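Local coordinates for protein catechol 2,3-dioxygenase (Rhodococcus sp., PDB 2WL9) that probably catalyses the iron-dependent extradiol cleavage of catechols by dioxygen, a ring-opening step in the breakdown of aromatic hydrocarbons, at residues Thr251-Cys254 / Trp260-Glu263; Ile215-Leu220 / Gly224-Leu229; Asp94-Glu99 / Leu105-Asp110; Asp46-Arg51 / Glu117-Pro122. All blocks are in the same frame, centred on the assembly; numbering follows the deposited sequence.

Contact 1: residues Thr251-Cys254 / Trp260-Glu263; sequences TFYC and WLWE. With FE (Fe (III) ion), chain K.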
loop_
_atom_site.group_PDB
_atom_site.type_symbol
_atom_site.label_atom_id
_atom_site.label_comp_id
_atom_site.label_asym_id
_atom_site.label_seq_id
_atom_site.Cartn_x
_atom_site.Cartn_y
_atom_site.Cartn_z
ATOM N N THR C 251 12.204 2.641 -28.546
ATOM C CA THR C 251 13.629 2.694 -28.908
ATOM C C THR C 251 13.872 3.142 -30.343
ATOM O O THR C 251 12.990 3.041 -31.186
ATOM C CB THR C 251 14.327 1.312 -28.765
ATOM O OG1 THR C 251 14.007 0.484 -29.897
ATOM C CG2 THR C 251 13.955 0.582 -27.472
ATOM N N PHE C 252 15.080 3.634 -30.613
ATOM C CA PHE C 252 15.542 3.805 -31.983
ATOM C C PHE C 252 16.929 3.173 -32.122
ATOM O O PHE C 252 17.573 2.875 -31.116
ATOM C CB PHE C 252 15.514 5.281 -32.415
ATOM C CG PHE C 252 16.519 6.149 -31.722
ATOM C CD1 PHE C 252 17.705 6.499 -32.363
ATOM C CD2 PHE C 252 16.280 6.642 -30.441
ATOM C CE1 PHE C 252 18.638 7.311 -31.736
ATOM C CE2 PHE C 252 17.214 7.458 -29.808
ATOM C CZ PHE C 252 18.396 7.790 -30.460
ATOM N N TYR C 253 17.362 2.942 -33.359
ATOM C CA TYR C 253 18.662 2.336 -33.641
ATOM C C TYR C 253 19.506 3.304 -34.460
ATOM O O TYR C 253 19.085 3.724 -35.543
ATOM C CB TYR C 253 18.490 1.048 -34.451
ATOM C CG TYR C 253 17.880 -0.134 -33.723
ATOM C CD1 TYR C 253 18.670 -1.223 -33.361
ATOM C CD2 TYR C 253 16.514 -0.183 -33.436
ATOM C CE1 TYR C 253 18.127 -2.331 -32.711
ATOM C CE2 TYR C 253 15.953 -1.293 -32.783
ATOM C CZ TYR C 253 16.772 -2.368 -32.429
ATOM O OH TYR C 253 16.258 -3.477 -31.780
ATOM N N CYS C 254 20.698 3.633 -33.962
ATOM C CA CYS C 254 21.581 4.597 -34.621
ATOM C C CYS C 254 23.033 4.122 -34.668
ATOM O O CYS C 254 23.439 3.281 -33.867
ATOM C CB CYS C 254 21.490 5.973 -33.949
ATOM S SG CYS C 254 22.161 6.091 -32.260
ATOM N N TRP C 260 28.866 0.043 -36.035
ATOM C CA TRP C 260 27.717 -0.783 -35.645
ATOM C C TRP C 260 26.694 0.059 -34.877
ATOM O O TRP C 260 26.822 1.287 -34.834
ATOM C CB TRP C 260 28.132 -2.079 -34.910
ATOM C CG TRP C 260 29.046 -1.927 -33.720
ATOM C CD1 TRP C 260 30.399 -1.732 -33.740
ATOM C CD2 TRP C 260 28.681 -2.028 -32.337
ATOM N NE1 TRP C 260 30.891 -1.666 -32.457
ATOM C CE2 TRP C 260 29.858 -1.847 -31.578
ATOM C CE3 TRP C 260 27.468 -2.237 -31.666
ATOM C CZ2 TRP C 260 29.859 -1.870 -30.173
ATOM C CZ3 TRP C 260 27.471 -2.258 -30.272
ATOM C CH2 TRP C 260 28.659 -2.076 -29.545
ATOM N N LEU C 261 25.688 -0.585 -34.288
ATOM C CA LEU C 261 24.519 0.139 -33.780
ATOM C C LEU C 261 24.363 0.179 -32.268
ATOM O O LEU C 261 24.592 -0.811 -31.583
ATOM C CB LEU C 261 23.234 -0.438 -34.380
ATOM C CG LEU C 261 23.062 -0.404 -35.898
ATOM C CD1 LEU C 261 21.792 -1.139 -36.255
ATOM C CD2 LEU C 261 22.994 1.023 -36.380
ATOM N N TRP C 262 23.958 1.340 -31.763
ATOM C CA TRP C 262 23.427 1.443 -30.407
ATOM C C TRP C 262 21.934 1.746 -30.469
ATOM O O TRP C 262 21.474 2.476 -31.350
ATOM C CB TRP C 262 24.164 2.516 -29.606
ATOM C CG TRP C 262 25.434 2.033 -28.978
ATOM C CD1 TRP C 262 26.177 0.945 -29.351
ATOM C CD2 TRP C 262 26.137 2.642 -27.885
ATOM N NE1 TRP C 262 27.283 0.827 -28.545
ATOM C CE2 TRP C 262 27.287 1.859 -27.642
ATOM C CE3 TRP C 262 25.903 3.773 -27.087
ATOM C CZ2 TRP C 262 28.206 2.166 -26.631
ATOM C CZ3 TRP C 262 26.826 4.083 -26.078
ATOM C CH2 TRP C 262 27.957 3.276 -25.859
ATOM N N GLU C 263 21.195 1.184 -29.519
ATOM C CA GLU C 263 19.752 1.298 -29.478
ATOM C C GLU C 263 19.318 1.921 -28.143
ATOM O O GLU C 263 19.013 1.201 -27.197
ATOM C CB GLU C 263 19.123 -0.089 -29.685
ATOM C CG GLU C 263 17.597 -0.113 -29.800
ATOM C CD GLU C 263 16.997 -1.472 -29.437
ATOM O OE1 GLU C 263 17.756 -2.451 -29.266
ATOM O OE2 GLU C 263 15.762 -1.569 -29.338
HETATM FE FE FE K . 17.278 -4.702 -29.436
#

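Contact 2: residues Ile215-Leu220 / Gly224-Leu229; sequences IEYTHL and GYAHDL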
loop_
_atom_site.group_PDB
_atom_site.type_symbol
_atom_site.label_atom_id
_atom_site.label_comp_id
_atom_site.label_asym_id
_atom_site.label_seq_id
_atom_site.Cartn_x
_atom_site.Cartn_y
_atom_site.Cartn_z
ATOM N N ILE C 215 20.695 0.237 -24.630
ATOM C CA ILE C 215 20.852 0.893 -23.366
ATOM C C ILE C 215 19.501 1.577 -23.021
ATOM O O ILE C 215 18.800 2.061 -23.878
ATOM C CB ILE C 215 22.002 1.897 -23.327
ATOM C CG1 ILE C 215 21.796 3.040 -24.296
ATOM C CG2 ILE C 215 23.347 1.239 -23.521
ATOM C CD1 ILE C 215 22.893 3.997 -24.349
ATOM N N GLU C 216 19.172 1.570 -21.745
ATOM C CA GLU C 216 17.850 2.022 -21.337
ATOM C C GLU C 216 17.933 3.176 -20.348
ATOM O O GLU C 216 18.673 3.102 -19.368
ATOM C CB GLU C 216 17.077 0.841 -20.737
ATOM C CG GLU C 216 15.610 1.134 -20.449
ATOM C CD GLU C 216 14.908 -0.025 -19.788
ATOM O OE1 GLU C 216 15.535 -1.092 -19.614
ATOM O OE2 GLU C 216 13.727 0.137 -19.422
ATOM N N TYR C 217 17.178 4.244 -20.618
ATOM C CA TYR C 217 17.029 5.356 -19.685
ATOM C C TYR C 217 15.860 5.120 -18.733
ATOM O O TYR C 217 14.866 4.488 -19.116
ATOM C CB TYR C 217 16.760 6.646 -20.451
ATOM C CG TYR C 217 17.884 7.124 -21.331
ATOM C CD1 TYR C 217 19.084 7.583 -20.781
ATOM C CD2 TYR C 217 17.735 7.158 -22.722
ATOM C CE1 TYR C 217 20.109 8.052 -21.590
ATOM C CE2 TYR C 217 18.755 7.623 -23.543
ATOM C CZ TYR C 217 19.939 8.063 -22.968
ATOM O OH TYR C 217 20.952 8.521 -23.771
ATOM N N THR C 218 15.961 5.637 -17.506
ATOM C CA THR C 218 14.823 5.603 -16.573
ATOM C C THR C 218 13.722 6.573 -17.003
ATOM O O THR C 218 12.529 6.301 -16.802
ATOM C CB THR C 218 15.219 5.928 -15.103
ATOM O OG1 THR C 218 15.805 7.232 -15.034
ATOM C CG2 THR C 218 16.182 4.894 -14.536
ATOM N N HIS C 219 14.131 7.686 -17.612
ATOM C CA HIS C 219 13.232 8.783 -17.933
ATOM C C HIS C 219 13.107 8.956 -19.441
ATOM O O HIS C 219 14.112 9.011 -20.164
ATOM C CB HIS C 219 13.746 10.092 -17.325
ATOM C CG HIS C 219 13.601 10.182 -15.837
ATOM N ND1 HIS C 219 14.110 9.235 -14.975
ATOM C CD2 HIS C 219 13.024 11.128 -15.058
ATOM C CE1 HIS C 219 13.851 9.590 -13.729
ATOM N NE2 HIS C 219 13.189 10.734 -13.752
ATOM N N LEU C 220 11.866 9.057 -19.906
ATOM C CA LEU C 220 11.592 9.223 -21.331
ATOM C C LEU C 220 12.313 10.442 -21.904
ATOM O O LEU C 220 12.821 10.401 -23.022
ATOM C CB LEU C 220 10.077 9.302 -21.585
ATOM C CG LEU C 220 9.543 9.589 -23.001
ATOM C CD1 LEU C 220 10.206 8.735 -24.076
ATOM C CD2 LEU C 220 8.024 9.392 -23.040
ATOM N N GLY C 224 14.420 11.349 -25.504
ATOM C CA GLY C 224 14.116 12.490 -26.366
ATOM C C GLY C 224 15.324 13.386 -26.578
ATOM O O GLY C 224 15.590 13.821 -27.695
ATOM N N TYR C 225 16.050 13.646 -25.493
ATOM C CA TYR C 225 17.290 14.419 -25.515
ATOM C C TYR C 225 18.341 13.766 -26.421
ATOM O O TYR C 225 18.915 14.432 -27.287
ATOM C CB TYR C 225 17.813 14.562 -24.083
ATOM C CG TYR C 225 18.972 15.512 -23.875
ATOM C CD1 TYR C 225 18.792 16.709 -23.180
ATOM C CD2 TYR C 225 20.257 15.197 -24.317
ATOM C CE1 TYR C 225 19.845 17.579 -22.959
ATOM C CE2 TYR C 225 21.325 16.070 -24.099
ATOM C CZ TYR C 225 21.107 17.258 -23.424
ATOM O OH TYR C 225 22.146 18.131 -23.202
ATOM N N ALA C 226 18.583 12.470 -26.218
ATOM C CA ALA C 226 19.539 11.712 -27.035
ATOM C C ALA C 226 19.112 11.634 -28.502
ATOM O O ALA C 226 19.942 11.802 -29.402
ATOM C CB ALA C 226 19.755 10.314 -26.459
ATOM N N HIS C 227 17.819 11.402 -28.738
ATOM C CA HIS C 227 17.274 11.348 -30.103
ATOM C C HIS C 227 17.438 12.679 -30.835
ATOM O O HIS C 227 17.794 12.701 -32.017
ATOM C CB HIS C 227 15.797 10.924 -30.089
ATOM C CG HIS C 227 15.157 10.882 -31.447
ATOM N ND1 HIS C 227 14.199 11.789 -31.846
ATOM C CD2 HIS C 227 15.330 10.037 -32.491
ATOM C CE1 HIS C 227 13.808 11.505 -33.076
ATOM N NE2 HIS C 227 14.476 10.443 -33.489
ATOM N N ASP C 228 17.184 13.783 -30.132
ATOM C CA ASP C 228 17.319 15.111 -30.721
ATOM C C ASP C 228 18.764 15.412 -31.109
ATOM O O ASP C 228 19.016 16.020 -32.153
ATOM C CB ASP C 228 16.782 16.197 -29.781
ATOM C CG ASP C 228 15.277 16.413 -29.925
ATOM O OD1 ASP C 228 14.625 15.714 -30.737
ATOM O OD2 ASP C 228 14.747 17.294 -29.221
ATOM N N LEU C 229 19.694 14.980 -30.260
ATOM C CA LEU C 229 21.122 15.143 -30.505
ATOM C C LEU C 229 21.631 14.328 -31.691
ATOM O O LEU C 229 22.348 14.862 -32.538
ATOM C CB LEU C 229 21.939 14.826 -29.242
ATOM C CG LEU C 229 22.528 16.023 -28.489
ATOM C CD1 LEU C 229 23.148 15.591 -27.167
ATOM C CD2 LEU C 229 23.557 16.761 -29.346
#

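Contact 3: residues Asp94-Glu99 / Leu105-Asp110; sequences DADAAE and LVKLHD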
loop_
_atom_site.group_PDB
_atom_site.type_symbol
_atom_site.label_atom_id
_atom_site.label_comp_id
_atom_site.label_asym_id
_atom_site.label_seq_id
_atom_site.Cartn_x
_atom_site.Cartn_y
_atom_site.Cartn_z
ATOM N N ASP C 94 44.521 -13.620 -10.221
ATOM C CA ASP C 94 44.158 -12.377 -9.547
ATOM C C ASP C 94 44.517 -11.147 -10.385
ATOM O O ASP C 94 43.780 -10.159 -10.381
ATOM C CB ASP C 94 44.800 -12.286 -8.157
ATOM C CG ASP C 94 44.280 -13.348 -7.189
ATOM O OD1 ASP C 94 43.146 -13.867 -7.367
ATOM O OD2 ASP C 94 45.017 -13.670 -6.232
ATOM N N ALA C 95 45.635 -11.204 -11.113
ATOM C CA ALA C 95 45.985 -10.100 -12.016
ATOM C C ALA C 95 45.025 -9.943 -13.208
ATOM O O ALA C 95 44.740 -8.812 -13.641
ATOM C CB ALA C 95 47.417 -10.221 -12.494
ATOM N N ASP C 96 44.533 -11.066 -13.733
ATOM C CA ASP C 96 43.536 -11.049 -14.820
ATOM C C ASP C 96 42.212 -10.471 -14.321
ATOM O O ASP C 96 41.532 -9.711 -15.034
ATOM C CB ASP C 96 43.291 -12.462 -15.368
ATOM C CG ASP C 96 44.470 -13.014 -16.164
ATOM O OD1 ASP C 96 45.243 -12.232 -16.747
ATOM O OD2 ASP C 96 44.607 -14.251 -16.221
ATOM N N ALA C 97 41.848 -10.848 -13.095
ATOM C CA ALA C 97 40.628 -10.363 -12.464
ATOM C C ALA C 97 40.736 -8.875 -12.189
ATOM O O ALA C 97 39.832 -8.118 -12.521
ATOM C CB ALA C 97 40.325 -11.136 -11.182
ATOM N N ALA C 98 41.861 -8.458 -11.607
ATOM C CA ALA C 98 42.134 -7.040 -11.371
ATOM C C ALA C 98 42.029 -6.190 -12.637
ATOM O O ALA C 98 41.539 -5.060 -12.594
ATOM C CB ALA C 98 43.502 -6.859 -10.715
ATOM N N GLU C 99 42.495 -6.728 -13.763
ATOM C CA GLU C 99 42.410 -6.028 -15.041
ATOM C C GLU C 99 40.958 -5.675 -15.403
ATOM O O GLU C 99 40.642 -4.515 -15.706
ATOM C CB GLU C 99 43.059 -6.863 -16.153
ATOM C CG GLU C 99 43.391 -6.051 -17.386
ATOM C CD GLU C 99 43.712 -6.904 -18.600
ATOM O OE1 GLU C 99 43.679 -8.153 -18.506
ATOM O OE2 GLU C 99 43.997 -6.314 -19.661
ATOM N N LEU C 105 37.163 -14.630 -12.167
ATOM C CA LEU C 105 36.914 -14.599 -13.591
ATOM C C LEU C 105 37.224 -15.953 -14.248
ATOM O O LEU C 105 38.140 -16.679 -13.841
ATOM C CB LEU C 105 37.770 -13.470 -14.209
ATOM C CG LEU C 105 37.888 -13.160 -15.697
ATOM C CD1 LEU C 105 36.659 -12.472 -16.217
ATOM C CD2 LEU C 105 39.095 -12.258 -15.902
ATOM N N VAL C 106 36.416 -16.285 -15.247
ATOM C CA VAL C 106 36.647 -17.413 -16.120
ATOM C C VAL C 106 36.536 -16.908 -17.565
ATOM O O VAL C 106 35.632 -16.136 -17.891
ATOM C CB VAL C 106 35.657 -18.569 -15.763
ATOM C CG1 VAL C 106 34.958 -19.138 -16.970
ATOM C CG2 VAL C 106 36.361 -19.645 -14.947
ATOM N N LYS C 107 37.480 -17.304 -18.415
ATOM C CA LYS C 107 37.468 -16.891 -19.820
ATOM C C LYS C 107 37.283 -18.083 -20.756
ATOM O O LYS C 107 37.936 -19.123 -20.593
ATOM C CB LYS C 107 38.761 -16.137 -20.188
ATOM C CG LYS C 107 38.988 -14.828 -19.439
ATOM C CD LYS C 107 40.359 -14.232 -19.775
ATOM C CE LYS C 107 40.493 -12.803 -19.273
ATOM N NZ LYS C 107 41.900 -12.320 -19.321
ATOM N N LEU C 108 36.403 -17.914 -21.739
ATOM C CA LEU C 108 36.140 -18.936 -22.752
ATOM C C LEU C 108 35.587 -18.304 -24.034
ATOM O O LEU C 108 35.690 -17.085 -24.228
ATOM C CB LEU C 108 35.181 -20.005 -22.195
ATOM C CG LEU C 108 33.773 -19.590 -21.753
ATOM C CD1 LEU C 108 32.821 -20.784 -21.829
ATOM C CD2 LEU C 108 33.747 -18.957 -20.353
ATOM N N HIS C 109 35.006 -19.125 -24.908
ATOM C CA HIS C 109 34.337 -18.627 -26.108
ATOM C C HIS C 109 32.985 -19.292 -26.299
ATOM O O HIS C 109 32.820 -20.471 -25.997
ATOM C CB HIS C 109 35.193 -18.864 -27.351
ATOM C CG HIS C 109 36.446 -18.054 -27.379
ATOM N ND1 HIS C 109 37.561 -18.390 -26.644
ATOM C CD2 HIS C 109 36.756 -16.914 -28.037
ATOM C CE1 HIS C 109 38.509 -17.494 -26.854
ATOM N NE2 HIS C 109 38.045 -16.589 -27.696
ATOM N N ASP C 110 32.021 -18.545 -26.819
ATOM C CA ASP C 110 30.738 -19.150 -27.159
ATOM C C ASP C 110 30.886 -19.916 -28.483
ATOM O O ASP C 110 31.976 -19.911 -29.067
ATOM C CB ASP C 110 29.596 -18.110 -27.140
ATOM C CG ASP C 110 29.500 -17.272 -28.411
ATOM O OD1 ASP C 110 30.288 -17.455 -29.364
ATOM O OD2 ASP C 110 28.598 -16.407 -28.439
HETATM O O HOH W 1 41.950 -9.972 -17.765
#

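Contact 4: residues Asp46-Arg51 / Glu117-Pro122; sequences DRWHHR and EIFYGP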
loop_
_atom_site.group_PDB
_atom_site.type_symbol
_atom_site.label_atom_id
_atom_site.label_comp_id
_atom_site.label_asym_id
_atom_site.label_seq_id
_atom_site.Cartn_x
_atom_site.Cartn_y
_atom_site.Cartn_z
ATOM N N ASP C 46 26.553 3.737 -14.061
ATOM C CA ASP C 46 25.958 3.629 -12.728
ATOM C C ASP C 46 27.038 3.565 -11.651
ATOM O O ASP C 46 28.157 4.012 -11.880
ATOM C CB ASP C 46 25.009 2.419 -12.646
ATOM C CG ASP C 46 25.710 1.081 -12.905
ATOM O OD1 ASP C 46 26.945 1.045 -13.097
ATOM O OD2 ASP C 46 25.007 0.046 -12.920
ATOM N N ARG C 47 26.698 3.001 -10.492
ATOM C CA ARG C 47 27.631 2.861 -9.365
ATOM C C ARG C 47 28.942 2.129 -9.706
ATOM O O ARG C 47 29.999 2.456 -9.160
ATOM C CB ARG C 47 26.951 2.093 -8.239
ATOM C CG ARG C 47 26.306 2.904 -7.127
ATOM C CD ARG C 47 26.096 1.973 -5.909
ATOM N NE ARG C 47 25.771 0.619 -6.364
ATOM C CZ ARG C 47 26.004 -0.510 -5.695
ATOM N NH1 ARG C 47 26.561 -0.506 -4.484
ATOM N NH2 ARG C 47 25.667 -1.661 -6.250
ATOM N N TRP C 48 28.855 1.114 -10.567
ATOM C CA TRP C 48 30.017 0.310 -10.962
ATOM C C TRP C 48 31.106 1.192 -11.549
ATOM O O TRP C 48 30.813 2.166 -12.243
ATOM C CB TRP C 48 29.637 -0.718 -12.030
ATOM C CG TRP C 48 28.767 -1.861 -11.589
ATOM C CD1 TRP C 48 27.804 -1.855 -10.604
ATOM C CD2 TRP C 48 28.728 -3.165 -12.181
ATOM N NE1 TRP C 48 27.209 -3.097 -10.520
ATOM C CE2 TRP C 48 27.753 -3.915 -11.481
ATOM C CE3 TRP C 48 29.448 -3.784 -13.218
ATOM C CZ2 TRP C 48 27.466 -5.255 -11.799
ATOM C CZ3 TRP C 48 29.166 -5.114 -13.532
ATOM C CH2 TRP C 48 28.183 -5.835 -12.823
ATOM N N HIS C 49 32.361 0.845 -11.275
ATOM C CA HIS C 49 33.492 1.532 -11.892
ATOM C C HIS C 49 33.224 1.740 -13.386
ATOM O O HIS C 49 33.426 2.847 -13.908
ATOM C CB HIS C 49 34.783 0.736 -11.682
ATOM C CG HIS C 49 35.954 1.290 -12.431
ATOM N ND1 HIS C 49 36.348 0.802 -13.660
ATOM C CD2 HIS C 49 36.808 2.299 -12.136
ATOM C CE1 HIS C 49 37.397 1.480 -14.087
ATOM N NE2 HIS C 49 37.701 2.389 -13.177
ATOM N N HIS C 50 32.735 0.693 -14.056
ATOM C CA HIS C 50 32.414 0.767 -15.488
ATOM C C HIS C 50 31.461 -0.335 -15.952
ATOM O O HIS C 50 31.359 -1.391 -15.314
ATOM C CB HIS C 50 33.694 0.688 -16.333
ATOM C CG HIS C 50 34.337 -0.664 -16.316
ATOM N ND1 HIS C 50 35.185 -1.069 -15.312
ATOM C CD2 HIS C 50 34.235 -1.710 -17.169
ATOM C CE1 HIS C 50 35.585 -2.305 -15.547
ATOM N NE2 HIS C 50 35.018 -2.720 -16.664
ATOM N N ARG C 51 30.789 -0.085 -17.081
ATOM C CA ARG C 51 30.036 -1.132 -17.773
ATOM C C ARG C 51 30.699 -1.508 -19.104
ATOM O O ARG C 51 30.462 -2.593 -19.640
ATOM C CB ARG C 51 28.576 -0.720 -18.036
ATOM C CG ARG C 51 27.722 -0.289 -16.815
ATOM C CD ARG C 51 27.921 -1.114 -15.541
ATOM N NE ARG C 51 27.445 -2.486 -15.644
ATOM C CZ ARG C 51 26.491 -3.043 -14.892
ATOM N NH1 ARG C 51 25.867 -2.371 -13.937
ATOM N NH2 ARG C 51 26.175 -4.310 -15.094
ATOM N N GLU C 117 33.156 -14.085 -21.007
ATOM C CA GLU C 117 33.726 -14.118 -19.656
ATOM C C GLU C 117 32.641 -14.267 -18.603
ATOM O O GLU C 117 31.540 -13.738 -18.764
ATOM C CB GLU C 117 34.566 -12.869 -19.389
ATOM C CG GLU C 117 35.513 -12.523 -20.539
ATOM C CD GLU C 117 36.576 -11.500 -20.168
ATOM O OE1 GLU C 117 36.373 -10.737 -19.203
ATOM O OE2 GLU C 117 37.624 -11.464 -20.852
ATOM N N ILE C 118 32.942 -15.020 -17.548
ATOM C CA ILE C 118 32.018 -15.177 -16.418
ATOM C C ILE C 118 32.733 -14.783 -15.119
ATOM O O ILE C 118 33.807 -15.298 -14.799
ATOM C CB ILE C 118 31.413 -16.596 -16.333
ATOM C CG1 ILE C 118 30.845 -17.030 -17.695
ATOM C CG2 ILE C 118 30.292 -16.627 -15.295
ATOM C CD1 ILE C 118 30.902 -18.517 -17.930
ATOM N N PHE C 119 32.124 -13.861 -14.378
ATOM C CA PHE C 119 32.809 -13.197 -13.280
ATOM C C PHE C 119 31.884 -12.926 -12.105
ATOM O O PHE C 119 30.654 -12.948 -12.253
ATOM C CB PHE C 119 33.370 -11.856 -13.773
ATOM C CG PHE C 119 32.323 -10.775 -13.919
ATOM C CD1 PHE C 119 32.094 -9.866 -12.891
ATOM C CD2 PHE C 119 31.572 -10.671 -15.085
ATOM C CE1 PHE C 119 31.132 -8.852 -13.025
ATOM C CE2 PHE C 119 30.600 -9.667 -15.233
ATOM C CZ PHE C 119 30.384 -8.750 -14.199
ATOM N N TYR C 120 32.484 -12.638 -10.955
ATOM C CA TYR C 120 31.764 -12.133 -9.777
ATOM C C TYR C 120 32.552 -10.985 -9.140
ATOM O O TYR C 120 33.759 -10.854 -9.356
ATOM C CB TYR C 120 31.538 -13.250 -8.733
ATOM C CG TYR C 120 32.791 -13.649 -7.972
ATOM C CD1 TYR C 120 33.147 -13.001 -6.782
ATOM C CD2 TYR C 120 33.630 -14.661 -8.449
ATOM C CE1 TYR C 120 34.298 -13.349 -6.093
ATOM C CE2 TYR C 120 34.785 -15.017 -7.763
ATOM C CZ TYR C 120 35.114 -14.353 -6.589
ATOM O OH TYR C 120 36.250 -14.702 -5.911
ATOM N N GLY C 121 31.864 -10.170 -8.341
ATOM C CA GLY C 121 32.504 -9.089 -7.589
ATOM C C GLY C 121 32.996 -7.917 -8.426
ATOM O O GLY C 121 34.205 -7.642 -8.461
ATOM N N PRO C 122 32.073 -7.197 -9.090
ATOM C CA PRO C 122 32.495 -5.984 -9.794
ATOM C C PRO C 122 32.991 -4.934 -8.813
ATOM O O PRO C 122 32.502 -4.872 -7.674
ATOM C CB PRO C 122 31.201 -5.486 -10.439
ATOM C CG PRO C 122 30.119 -6.025 -9.554
ATOM C CD PRO C 122 30.611 -7.390 -9.177
#

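Contact 1: residues Thr251-Cys254 / Trp260-Glu263
Glu263 lies flat over one face of the Tyr253 ring. The two side chains run side by side and point the same way, toward the iron. CG of Glu263 sits 3.5 Å from the centroid of the Tyr253 ring, almost on the ring normal, a CH-pi contact. Beyond it the carboxylate stacks on the ring, the two planes only 14° apart. CG of Glu263 stands anti to the backbone N (chi1 -174°) and the chain stays extended, which carries the carboxylate along the ring to its phenol end. There OE1 of Glu263 binds the iron at 2.3 Å. Thr251 OG1 donates to Glu263 OE2 at 2.8 Å, on the anti lone pair of OE2. This second-shell bond would help hold the carboxylate's rotation. Tyr253 also belongs to the metal site, its OH 2.8 Å from the iron and hydrogen-bonded to His244. Cys254 N to Trp262 O at 3.0 Å and Trp262 N to Cys254 O at 2.9 Å join strands 250-255 and 261-266 as a beta hairpin. With OE1 of Glu263, His149 and His212 bind the iron, giving the two-histidine, one-carboxylate facial triad of type I extradiol dioxygenases.

Contact 2: residues Ile215-Leu220 / Gly224-Leu229
Tyr217 of strand 210-217 meets Ala226 of helix 220-232. The first segment leads in with Ile215 and Glu216, which do not touch the helix segment. At Tyr217 the side chain heads for the helix. Its CG is anti to the carbonyl carbon (chi1 -65°), and the phenol end reaches CB of Ala226. The nearest approach is Tyr217 OH to Ala226 CB at 3.4 Å, with Tyr217 CE2 at 4.1 Å from the same methyl. The methyl approaches the ring obliquely. The buried hydroxyl is satisfied outside the segments by a hydrogen bond to Met28 O, and the ring also meets that of Phe140. Next the chain turns toward the helix. Thr218 OG1 and His219 ND1 share a short hydrogen bond of 2.6 Å, in which either could be the donor. The OG1 atom is also bonded to the backbone N of Lys139. Leu220 then supplies its carbonyl to the helix: Gly224 N donates to Leu220 O at 3.1 Å. This is an i to i+4 backbone bond. The same spacing recurs within the second segment, where Asp228 N donates to Gly224 O at 2.9 Å. The contact belongs to a strand-to-helix connection of the glyoxalase/dioxygenase-superfamily domain, in which Tyr217 of strand 210-217 packs against Ala226 of helix 220-232.

Contact 3: residues Asp94-Glu99 / Leu105-Asp110
A water joins the backbone O of Asp96, the Glu99 carboxylate and the Lys107 ammonium. It donates to Glu99 OE1 at 2.6 Å and to Asp96 O at 2.8 Å. It accepts from Lys107 NZ at 2.8 Å. Two of its partners belong to helix 94-100 and the third to the strand, so it bridges them. Lys107 reaches it with a chain that is extended beyond CG. The side chains of Asp96 and Lys107 cross at about a right angle. They do not make a salt bridge: Asp96 OD1 stays 4.2 Å from Lys107 NZ. The opposite charges probably still attract, and Glu99 would add to the negative field at the ammonium group. Glu99 OE2 has its own partner in Arg40. An apolar contact lies beside it. CG of Leu105 is anti to the backbone N (chi1 175°), which sends CD2 against the helix backbone, 3.6 Å from Asp96 O. CD2 of Leu105 lies 4.2 Å from the backbone N of Ala97. The axes of helix segment 94-99 and strand segment 105-109 stand at 88°. Helix 94-100 thus lies across the start of strand 104-109, which runs antiparallel between strands 90-91 and 115-120 in the sheet.

Contact 4: residues Asp46-Arg51 / Glu117-Pro122
Trp48 has CG anti to the carbonyl carbon (chi1 -70°), and its indole extends from the loop toward strand 115-120. Phe119 has CG between its backbone N and carbonyl carbon (chi1 76°), and its ring comes to meet the indole from the opposite direction. CZ3 of Trp48 lies 3.9 Å from Phe119 CZ. On the phenylalanine side the approach is at the ring edge, near its plane. Pro122 covers one face of the indole. Its CB sits 3.6 Å from the centroid of the six-membered ring of Trp48, 6° off the normal, a CH-pi contact. CG of Pro122 packs alongside, 3.6 Å from Trp48 CZ2. The opposite face of the indole is covered by the guanidinium of Arg51, with NH1 3.4 Å above the plane. Trp48 is therefore layered between a proline and an arginine. Asp46 bonds to both loop members of this layer. Its OD2 makes a salt bridge with Arg51 NH1 at 2.8 Å, although the hydrogen bond in it is weak. OD1 of Asp46 accepts from Trp48 N at 3.2 Å, from above the carboxylate plane, and this closes an Asx turn. Arg51 also pairs with Glu6, and the Phe119 ring stacks on Tyr9, both residues of strand 6-14. Arg68 of strand 61-68 packs against Trp48, Phe119 and Pro122. The contact thus ties the loop between strands 40-44 and 52-56 to the end of strand 115-120, with strands 6-14 and 61-68 lying between these strands in the sheet.

The four contacts form two touching pairs. Contacts 1 and 2 meet in the sheet that carries the iron site. Their centres are 12 Å apart, and Glu263 O probably accepts a hydrogen bond from Ile215 N at 3.2 Å. Contact 1 holds Glu263 and Tyr253 of the metal site, whereas the Tyr217 side chain of contact 2 is about 14 Å from the metal. Contacts 3 and 4 both reach the other sheet, through neighbouring strands 104-109 and 115-120. Val106 N and Ile118 O are probably hydrogen-bonded, at 2.8 Å. Contact 3 is nested within the chain loop closed by contact 4. The centre of contact 1 is 29 Å from that of contact 3.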